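Local coordinates for glycosyl hydrolases family 2, sugar binding domain protein (Bacteroides uniformis str. 3978 T3 ii, PDB 6D1P) that is a beta-glucuronidase that probably hydrolyses glycosidic bonds, removing glucuronic acid from its substrates, at residues E321-R326 with G380-E385; A358-L363 with V420-L425. One frame throughout, in Å; residues are numbered along the deposited sequence.

Contact 1 of 2, residues E321-R326 with G380-E385; sequences ERLLLR and GLLVWE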
ATOM      1  N   GLU A 321     -44.709 -29.006 -11.524  1.00 39.81           N
ATOM      2  CA  GLU A 321     -45.178 -27.952 -12.409  1.00 35.50           C
ATOM      3  C   GLU A 321     -43.996 -27.243 -13.074  1.00 38.61           C
ATOM      4  O   GLU A 321     -42.973 -26.961 -12.431  1.00 33.84           O
ATOM      5  CB  GLU A 321     -46.047 -26.953 -11.640  1.00 39.01           C
ATOM      6  CG  GLU A 321     -47.544 -27.147 -11.791  1.00 52.24           C
ATOM      7  CD  GLU A 321     -48.309 -25.829 -11.613  1.00 66.78           C
ATOM      8  OE1 GLU A 321     -47.755 -24.890 -10.987  1.00 62.00           O
ATOM      9  OE2 GLU A 321     -49.451 -25.722 -12.115  1.00 60.09           O
ATOM     10  N   ARG A 322     -44.134 -26.970 -14.368  1.00 32.61           N
ATOM     11  CA  ARG A 322     -43.127 -26.188 -15.062  1.00 32.62           C
ATOM     12  C   ARG A 322     -43.002 -24.826 -14.390  1.00 39.44           C
ATOM     13  O   ARG A 322     -44.008 -24.180 -14.074  1.00 31.79           O
ATOM     14  CB  ARG A 322     -43.501 -26.020 -16.531  1.00 30.92           C
ATOM     15  CG  ARG A 322     -42.458 -25.285 -17.356  1.00 37.43           C
ATOM     16  CD  ARG A 322     -42.683 -23.769 -17.372  1.00 33.17           C
ATOM     17  NE  ARG A 322     -41.613 -23.071 -18.077  1.00 30.25           N
ATOM     18  CZ  ARG A 322     -41.799 -22.276 -19.122  1.00 30.36           C
ATOM     19  NH1 ARG A 322     -43.023 -22.070 -19.573  1.00 35.93           N
ATOM     20  NH2 ARG A 322     -40.768 -21.681 -19.709  1.00 25.62           N
ATOM     21  N   LEU A 323     -41.760 -24.392 -14.165  1.00 37.39           N
ATOM     22  CA  LEU A 323     -41.488 -23.139 -13.464  1.00 30.32           C
ATOM     23  C   LEU A 323     -40.358 -22.425 -14.187  1.00 28.77           C
ATOM     24  O   LEU A 323     -39.241 -22.947 -14.274  1.00 29.67           O
ATOM     25  CB  LEU A 323     -41.128 -23.391 -11.997  1.00 29.10           C
ATOM     26  CG  LEU A 323     -40.700 -22.182 -11.156  1.00 35.74           C
ATOM     27  CD1 LEU A 323     -41.839 -21.148 -11.048  1.00 31.79           C
ATOM     28  CD2 LEU A 323     -40.228 -22.629  -9.774  1.00 28.36           C
ATOM     29  N   LEU A 324     -40.663 -21.263 -14.745  1.00 24.51           N
ATOM     30  CA  LEU A 324     -39.656 -20.459 -15.409  1.00 29.87           C
ATOM     31  C   LEU A 324     -38.777 -19.801 -14.346  1.00 29.06           C
ATOM     32  O   LEU A 324     -39.249 -18.976 -13.566  1.00 26.18           O
ATOM     33  CB  LEU A 324     -40.309 -19.427 -16.317  1.00 32.04           C
ATOM     34  CG  LEU A 324     -39.226 -18.946 -17.288  1.00 35.41           C
ATOM     35  CD1 LEU A 324     -39.800 -18.761 -18.674  1.00 34.86           C
ATOM     36  CD2 LEU A 324     -38.573 -17.663 -16.792  1.00 31.26           C
ATOM     37  N   LEU A 325     -37.505 -20.183 -14.307  1.00 25.71           N
ATOM     38  CA  LEU A 325     -36.581 -19.633 -13.325  1.00 30.70           C
ATOM     39  C   LEU A 325     -36.345 -18.151 -13.608  1.00 23.96           C
ATOM     40  O   LEU A 325     -35.949 -17.768 -14.715  1.00 21.95           O
ATOM     41  CB  LEU A 325     -35.270 -20.422 -13.335  1.00 26.25           C
ATOM     42  CG  LEU A 325     -35.516 -21.894 -12.976  1.00 28.51           C
ATOM     43  CD1 LEU A 325     -34.271 -22.724 -13.218  1.00 29.31           C
ATOM     44  CD2 LEU A 325     -35.986 -22.059 -11.542  1.00 23.81           C
ATOM     45  N   ARG A 326     -36.634 -17.317 -12.623  1.00 25.31           N
ATOM     46  CA  ARG A 326     -36.440 -15.875 -12.741  1.00 26.10           C
ATOM     47  C   ARG A 326     -35.217 -15.567 -11.878  1.00 27.56           C
ATOM     48  O   ARG A 326     -35.316 -15.402 -10.660  1.00 30.39           O
ATOM     49  CB  ARG A 326     -37.701 -15.120 -12.320  1.00 29.99           C
ATOM     50  CG  ARG A 326     -39.004 -15.739 -12.909  1.00 29.80           C
ATOM     51  CD  ARG A 326     -40.312 -14.943 -12.576  1.00 35.34           C
ATOM     52  NE  ARG A 326     -40.569 -14.726 -11.134  1.00 37.44           N
ATOM     53  CZ  ARG A 326     -41.304 -15.514 -10.329  1.00 42.65           C
ATOM     54  NH1 ARG A 326     -41.889 -16.622 -10.794  1.00 38.29           N
ATOM     55  NH2 ARG A 326     -41.448 -15.195  -9.039  1.00 35.23           N
ATOM     56  N   GLY A 380     -37.177 -18.044  -0.047  1.00 27.00           N
ATOM     57  CA  GLY A 380     -37.665 -18.722  -1.225  1.00 30.08           C
ATOM     58  C   GLY A 380     -36.916 -18.326  -2.473  1.00 29.68           C
ATOM     59  O   GLY A 380     -37.452 -17.640  -3.349  1.00 27.11           O
ATOM     60  N   LEU A 381     -35.661 -18.766  -2.559  1.00 31.88           N
ATOM     61  CA  LEU A 381     -34.823 -18.522  -3.724  1.00 28.34           C
ATOM     62  C   LEU A 381     -34.079 -19.803  -4.033  1.00 25.00           C
ATOM     63  O   LEU A 381     -33.334 -20.305  -3.184  1.00 29.44           O
ATOM     64  CB  LEU A 381     -33.827 -17.382  -3.479  1.00 29.20           C
ATOM     65  CG  LEU A 381     -34.419 -15.984  -3.311  1.00 31.71           C
ATOM     66  CD1 LEU A 381     -33.305 -14.952  -3.057  1.00 30.05           C
ATOM     67  CD2 LEU A 381     -35.243 -15.589  -4.528  1.00 25.63           C
ATOM     68  N   LEU A 382     -34.281 -20.329  -5.235  1.00 23.96           N
ATOM     69  CA  LEU A 382     -33.473 -21.447  -5.685  1.00 26.57           C
ATOM     70  C   LEU A 382     -32.044 -20.966  -5.952  1.00 25.22           C
ATOM     71  O   LEU A 382     -31.815 -19.787  -6.246  1.00 22.53           O
ATOM     72  CB  LEU A 382     -34.097 -22.079  -6.929  1.00 23.68           C
ATOM     73  CG  LEU A 382     -35.355 -22.905  -6.639  1.00 26.73           C
ATOM     74  CD1 LEU A 382     -36.184 -23.068  -7.879  1.00 22.83           C
ATOM     75  CD2 LEU A 382     -34.971 -24.256  -6.076  1.00 21.90           C
ATOM     76  N   VAL A 383     -31.081 -21.893  -5.861  1.00 21.96           N
ATOM     77  CA  VAL A 383     -29.661 -21.545  -5.816  1.00 24.21           C
ATOM     78  C   VAL A 383     -28.842 -22.393  -6.783  1.00 28.33           C
ATOM     79  O   VAL A 383     -28.998 -23.623  -6.836  1.00 24.56           O
ATOM     80  CB  VAL A 383     -29.085 -21.692  -4.398  1.00 25.68           C
ATOM     81  CG1 VAL A 383     -27.583 -21.462  -4.428  1.00 22.64           C
ATOM     82  CG2 VAL A 383     -29.784 -20.727  -3.437  1.00 24.39           C
ATOM     83  N   TRP A 384     -27.962 -21.714  -7.537  1.00 29.27           N
ATOM     84  CA  TRP A 384     -26.833 -22.282  -8.265  1.00 21.12           C
ATOM     85  C   TRP A 384     -25.582 -21.757  -7.569  1.00 28.01           C
ATOM     86  O   TRP A 384     -25.364 -20.544  -7.513  1.00 27.26           O
ATOM     87  CB  TRP A 384     -26.896 -21.868  -9.747  1.00 23.83           C
ATOM     88  CG  TRP A 384     -25.642 -22.025 -10.666  1.00 26.77           C
ATOM     89  CD1 TRP A 384     -24.332 -22.119 -10.280  1.00 25.84           C
ATOM     90  CD2 TRP A 384     -25.625 -22.057 -12.114  1.00 27.12           C
ATOM     91  NE1 TRP A 384     -23.511 -22.222 -11.382  1.00 29.74           N
ATOM     92  CE2 TRP A 384     -24.274 -22.182 -12.518  1.00 29.79           C
ATOM     93  CE3 TRP A 384     -26.617 -21.996 -13.101  1.00 21.04           C
ATOM     94  CZ2 TRP A 384     -23.891 -22.250 -13.869  1.00 23.29           C
ATOM     95  CZ3 TRP A 384     -26.241 -22.042 -14.429  1.00 20.53           C
ATOM     96  CH2 TRP A 384     -24.888 -22.179 -14.808  1.00 23.65           C
ATOM     97  N   GLU A 385     -24.777 -22.654  -7.015  1.00 27.14           N
ATOM     98  CA  GLU A 385     -23.531 -22.266  -6.367  1.00 25.39           C
ATOM     99  C   GLU A 385     -22.399 -23.066  -7.000  1.00 25.36           C
ATOM    100  O   GLU A 385     -22.536 -24.280  -7.195  1.00 26.13           O
ATOM    101  CB  GLU A 385     -23.606 -22.516  -4.852  1.00 24.19           C
ATOM    102  CG  GLU A 385     -22.707 -21.618  -4.014  1.00 22.53           C
ATOM    103  CD  GLU A 385     -22.739 -21.964  -2.526  1.00 28.42           C
ATOM    104  OE1 GLU A 385     -22.388 -21.088  -1.698  1.00 25.19           O
ATOM    105  OE2 GLU A 385     -23.104 -23.119  -2.178  1.00 28.22           O
TER
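Leu-325 and Leu-382 meet inside a TIM barrel, the (beta/alpha)8 fold of family 2 glycosyl hydrolases. Their strands, 321-329 and 382-386, are not neighbours in the sheet. Strand 360-362 runs between them and is parallel to both. The two segments therefore share no hydrogen bond, and only side chains join them. The backbones stay well apart: the CA atoms of Leu-325 and Leu-382 are 8.4 Å from each other.

Leu-382 can be followed outward from its backbone. Its CB points toward segment 321-326 and sits against CD1 of the Phe-360 ring on the intervening strand. CG lies beside the backbone N and anti to the carbonyl carbon (chi1 -74°). This sends the fork out toward the other segment. At the fork the two methyls part. CD2 goes to CG2 of Ile-421, on the next strand. CD1 is the branch that crosses to segment 321-326, and it meets two leucines there.

The nearer is Leu-325, whose CD2 lies 3.8 Å from CD1 of Leu-382. The side chains cross at about a right angle and touch through one methyl each. The CB of Leu-325 does not aim at Leu-382; the CD2 branch closes the distance.

Trp-276, Phe-316 and Leu-318 add further apolar surface around these leucines. The main chain of Leu-325 also makes backbone hydrogen bonds with Thr-571 and Ser-573, on the side of the last barrel strand. Leu-323 makes a looser contact. Its CB does point toward segment 380-385, and its side chain reaches across from the less regular middle of strand 321-329. CD2 of Leu-323 stands 4.5 Å from the same CD1 of Leu-382.

Contact 2 of 2, residues A358-L363 with V420-L425; sequences ANFIRL and VILWGL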
ATOM      1  N   ALA A 358     -37.628 -12.135  -8.134  1.00 28.91           N
ATOM      2  CA  ALA A 358     -36.766 -13.248  -8.488  1.00 27.31           C
ATOM      3  C   ALA A 358     -37.135 -14.474  -7.677  1.00 24.46           C
ATOM      4  O   ALA A 358     -37.634 -14.377  -6.559  1.00 26.95           O
ATOM      5  CB  ALA A 358     -35.289 -12.904  -8.232  1.00 27.16           C
ATOM      6  N   ASN A 359     -36.870 -15.645  -8.248  1.00 26.96           N
ATOM      7  CA  ASN A 359     -37.017 -16.888  -7.505  1.00 28.71           C
ATOM      8  C   ASN A 359     -35.753 -17.734  -7.568  1.00 28.05           C
ATOM      9  O   ASN A 359     -35.759 -18.868  -7.084  1.00 27.56           O
ATOM     10  CB  ASN A 359     -38.238 -17.696  -7.998  1.00 29.94           C
ATOM     11  CG  ASN A 359     -38.163 -18.081  -9.488  1.00 32.95           C
ATOM     12  OD1 ASN A 359     -37.111 -18.012 -10.130  1.00 31.40           O
ATOM     13  ND2 ASN A 359     -39.299 -18.513 -10.032  1.00 34.34           N
ATOM     14  N   PHE A 360     -34.661 -17.186  -8.095  1.00 25.88           N
ATOM     15  CA  PHE A 360     -33.503 -17.977  -8.463  1.00 23.82           C
ATOM     16  C   PHE A 360     -32.275 -17.079  -8.409  1.00 25.50           C
ATOM     17  O   PHE A 360     -32.336 -15.915  -8.808  1.00 22.89           O
ATOM     18  CB  PHE A 360     -33.713 -18.561  -9.870  1.00 24.67           C
ATOM     19  CG  PHE A 360     -32.663 -19.552 -10.298  1.00 23.74           C
ATOM     20  CD1 PHE A 360     -32.130 -20.459  -9.398  1.00 22.20           C
ATOM     21  CD2 PHE A 360     -32.241 -19.598 -11.617  1.00 22.86           C
ATOM     22  CE1 PHE A 360     -31.174 -21.388  -9.800  1.00 24.54           C
ATOM     23  CE2 PHE A 360     -31.290 -20.522 -12.026  1.00 24.47           C
ATOM     24  CZ  PHE A 360     -30.750 -21.414 -11.116  1.00 22.64           C
ATOM     25  N   ILE A 361     -31.161 -17.613  -7.921  1.00 23.67           N
ATOM     26  CA  ILE A 361     -29.949 -16.812  -7.862  1.00 23.41           C
ATOM     27  C   ILE A 361     -28.734 -17.720  -8.025  1.00 24.57           C
ATOM     28  O   ILE A 361     -28.678 -18.824  -7.469  1.00 23.98           O
ATOM     29  CB  ILE A 361     -29.892 -15.996  -6.554  1.00 24.40           C
ATOM     30  CG1 ILE A 361     -28.680 -15.050  -6.559  1.00 23.42           C
ATOM     31  CG2 ILE A 361     -29.915 -16.924  -5.329  1.00 19.75           C
ATOM     32  CD1 ILE A 361     -28.717 -14.022  -5.420  1.00 22.55           C
ATOM     33  N   ARG A 362     -27.775 -17.247  -8.818  1.00 22.40           N
ATOM     34  CA  ARG A 362     -26.439 -17.819  -8.894  1.00 24.92           C
ATOM     35  C   ARG A 362     -25.499 -16.948  -8.065  1.00 21.76           C
ATOM     36  O   ARG A 362     -25.416 -15.739  -8.285  1.00 21.28           O
ATOM     37  CB  ARG A 362     -25.971 -17.909 -10.350  1.00 23.14           C
ATOM     38  CG  ARG A 362     -24.542 -18.425 -10.567  1.00 24.80           C
ATOM     39  CD  ARG A 362     -24.328 -18.696 -12.059  1.00 22.60           C
ATOM     40  NE  ARG A 362     -22.930 -18.895 -12.465  1.00 22.55           N
ATOM     41  CZ  ARG A 362     -22.288 -18.124 -13.339  1.00 21.53           C
ATOM     42  NH1 ARG A 362     -22.889 -17.062 -13.883  1.00 19.74           N
ATOM     43  NH2 ARG A 362     -21.041 -18.411 -13.669  1.00 20.12           N
ATOM     44  N   LEU A 363     -24.793 -17.569  -7.122  1.00 23.41           N
ATOM     45  CA  LEU A 363     -24.072 -16.847  -6.069  1.00 23.73           C
ATOM     46  C   LEU A 363     -22.652 -16.473  -6.511  1.00 22.38           C
ATOM     47  O   LEU A 363     -21.657 -16.863  -5.899  1.00 20.70           O
ATOM     48  CB  LEU A 363     -24.045 -17.689  -4.797  1.00 20.41           C
ATOM     49  CG  LEU A 363     -25.417 -18.051  -4.208  1.00 27.13           C
ATOM     50  CD1 LEU A 363     -25.261 -18.909  -2.962  1.00 25.88           C
ATOM     51  CD2 LEU A 363     -26.223 -16.791  -3.895  1.00 23.27           C
ATOM     52  N   VAL A 420     -30.733 -25.176  -2.870  1.00 25.03           N
ATOM     53  CA  VAL A 420     -29.659 -25.460  -3.816  1.00 28.86           C
ATOM     54  C   VAL A 420     -30.072 -26.591  -4.745  1.00 29.42           C
ATOM     55  O   VAL A 420     -30.339 -27.712  -4.298  1.00 30.35           O
ATOM     56  CB  VAL A 420     -28.355 -25.817  -3.090  1.00 28.21           C
ATOM     57  CG1 VAL A 420     -27.338 -26.316  -4.094  1.00 25.40           C
ATOM     58  CG2 VAL A 420     -27.819 -24.592  -2.319  1.00 28.01           C
ATOM     59  N   ILE A 421     -30.079 -26.311  -6.042  1.00 25.97           N
ATOM     60  CA  ILE A 421     -30.340 -27.339  -7.036  1.00 27.51           C
ATOM     61  C   ILE A 421     -29.177 -27.549  -7.998  1.00 28.95           C
ATOM     62  O   ILE A 421     -29.136 -28.588  -8.674  1.00 27.67           O
ATOM     63  CB  ILE A 421     -31.630 -27.026  -7.819  1.00 29.66           C
ATOM     64  CG1 ILE A 421     -31.539 -25.645  -8.439  1.00 22.82           C
ATOM     65  CG2 ILE A 421     -32.816 -27.066  -6.904  1.00 29.50           C
ATOM     66  CD1 ILE A 421     -32.617 -25.358  -9.397  1.00 25.02           C
ATOM     67  N   LEU A 422     -28.217 -26.629  -8.090  1.00 25.30           N
ATOM     68  CA  LEU A 422     -27.139 -26.762  -9.054  1.00 25.81           C
ATOM     69  C   LEU A 422     -25.803 -26.511  -8.384  1.00 27.51           C
ATOM     70  O   LEU A 422     -25.614 -25.471  -7.748  1.00 25.35           O
ATOM     71  CB  LEU A 422     -27.321 -25.805 -10.234  1.00 23.42           C
ATOM     72  CG  LEU A 422     -28.447 -26.172 -11.203  1.00 28.94           C
ATOM     73  CD1 LEU A 422     -28.733 -25.029 -12.153  1.00 26.43           C
ATOM     74  CD2 LEU A 422     -28.140 -27.458 -11.973  1.00 24.83           C
ATOM     75  N   TRP A 423     -24.894 -27.481  -8.509  1.00 27.08           N
ATOM     76  CA  TRP A 423     -23.482 -27.287  -8.214  1.00 23.92           C
ATOM     77  C   TRP A 423     -22.768 -26.925  -9.509  1.00 24.37           C
ATOM     78  O   TRP A 423     -22.750 -27.725 -10.452  1.00 25.64           O
ATOM     79  CB  TRP A 423     -22.853 -28.544  -7.623  1.00 26.24           C
ATOM     80  CG  TRP A 423     -23.470 -29.084  -6.367  1.00 29.63           C
ATOM     81  CD1 TRP A 423     -23.889 -30.365  -6.155  1.00 30.72           C
ATOM     82  CD2 TRP A 423     -23.706 -28.377  -5.141  1.00 30.58           C
ATOM     83  NE1 TRP A 423     -24.376 -30.497  -4.876  1.00 31.95           N
ATOM     84  CE2 TRP A 423     -24.272 -29.294  -4.233  1.00 29.40           C
ATOM     85  CE3 TRP A 423     -23.487 -27.061  -4.720  1.00 28.90           C
ATOM     86  CZ2 TRP A 423     -24.641 -28.930  -2.936  1.00 31.51           C
ATOM     87  CZ3 TRP A 423     -23.838 -26.705  -3.434  1.00 26.64           C
ATOM     88  CH2 TRP A 423     -24.404 -27.633  -2.553  1.00 30.39           C
ATOM     89  N   GLY A 424     -22.184 -25.731  -9.564  1.00 24.15           N
ATOM     90  CA  GLY A 424     -21.385 -25.329 -10.717  1.00 25.95           C
ATOM     91  C   GLY A 424     -19.925 -25.739 -10.564  1.00 22.55           C
ATOM     92  O   GLY A 424     -19.356 -25.662  -9.482  1.00 23.41           O
ATOM     93  N   LEU A 425     -19.325 -26.185 -11.671  1.00 26.51           N
ATOM     94  CA  LEU A 425     -17.940 -26.663 -11.631  1.00 24.91           C
ATOM     95  C   LEU A 425     -16.923 -25.647 -12.132  1.00 23.38           C
ATOM     96  O   LEU A 425     -15.730 -25.818 -11.871  1.00 26.96           O
ATOM     97  CB  LEU A 425     -17.794 -27.955 -12.440  1.00 23.00           C
ATOM     98  CG  LEU A 425     -18.853 -29.023 -12.134  1.00 26.10           C
ATOM     99  CD1 LEU A 425     -18.740 -30.181 -13.125  1.00 24.04           C
ATOM    100  CD2 LEU A 425     -18.759 -29.522 -10.691  1.00 22.04           C
TER
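Phe-360 reaches over to Ile-421 and Leu-422 with the outer end of its ring. Its CB is not aimed at segment 420-425. The ring gets there because CG stands anti to the backbone N (chi1 -172°), which carries CE1 and CZ across. CE1 is 4.2 Å from CD1 of Ile-421, which approaches the ring obliquely. CZ is 4.3 Å from CD1 of Leu-422. That methyl lies near the ring plane, so it meets the edge of the phenyl group.

Ile-421 and Leu-422 are adjacent in sequence, yet both CB atoms point toward segment 358-363. A regular strand would turn them to opposite sides. The backbone of Ile-421 departs from strand geometry (psi -16°), and this puts both side chains on the ring's side.

The setting is the TIM barrel, and strand 382-386 runs between the two strands, parallel to each. Side chains must therefore span the gap, and no hydrogen bond joins the two segments directly.

Arg-362, two residues on from Phe-360, forms salt bridges through NE with Glu-386 and through NH1 with Glu-512. Bonds at both NE and NH1 fix the rotation of the buried guanidinium. The Trp-423 indole packs on helix 397-414.

The two aliphatic side chains reach the ring differently. Ile-421 has its CG1 near both the backbone N and the carbonyl carbon. From there CD1 extends anti to CA, so the long branch ends at the phenyl. In Leu-422, CG lies beside the backbone N (chi1 -72°), and this brings CD1 to the ring edge. The CD1 methyls of Ile-421 and Leu-422 are 4.8 Å apart.

How the contacts relate
The centres of contact 1 and contact 2 are 8 Å apart in one sheet of the TIM barrel domain. Their segments alternate along the chain: 321-326, 358-363, 380-385, then 420-425. Each contact skips one strand, and the skipped strand belongs to the other contact. Four consecutive barrel strands are thus linked by side chains as well as by backbone pairing. Asn-359 joins the contacts directly. Its OD1 is 2.6 Å from N of Arg-326, and its O is 2.8 Å from N of Leu-382, both probable hydrogen bonds. Helix 343-356, helix 370-379 and helix 397-414 fall between successive segments, as the alternating strand-helix order of the fold requires.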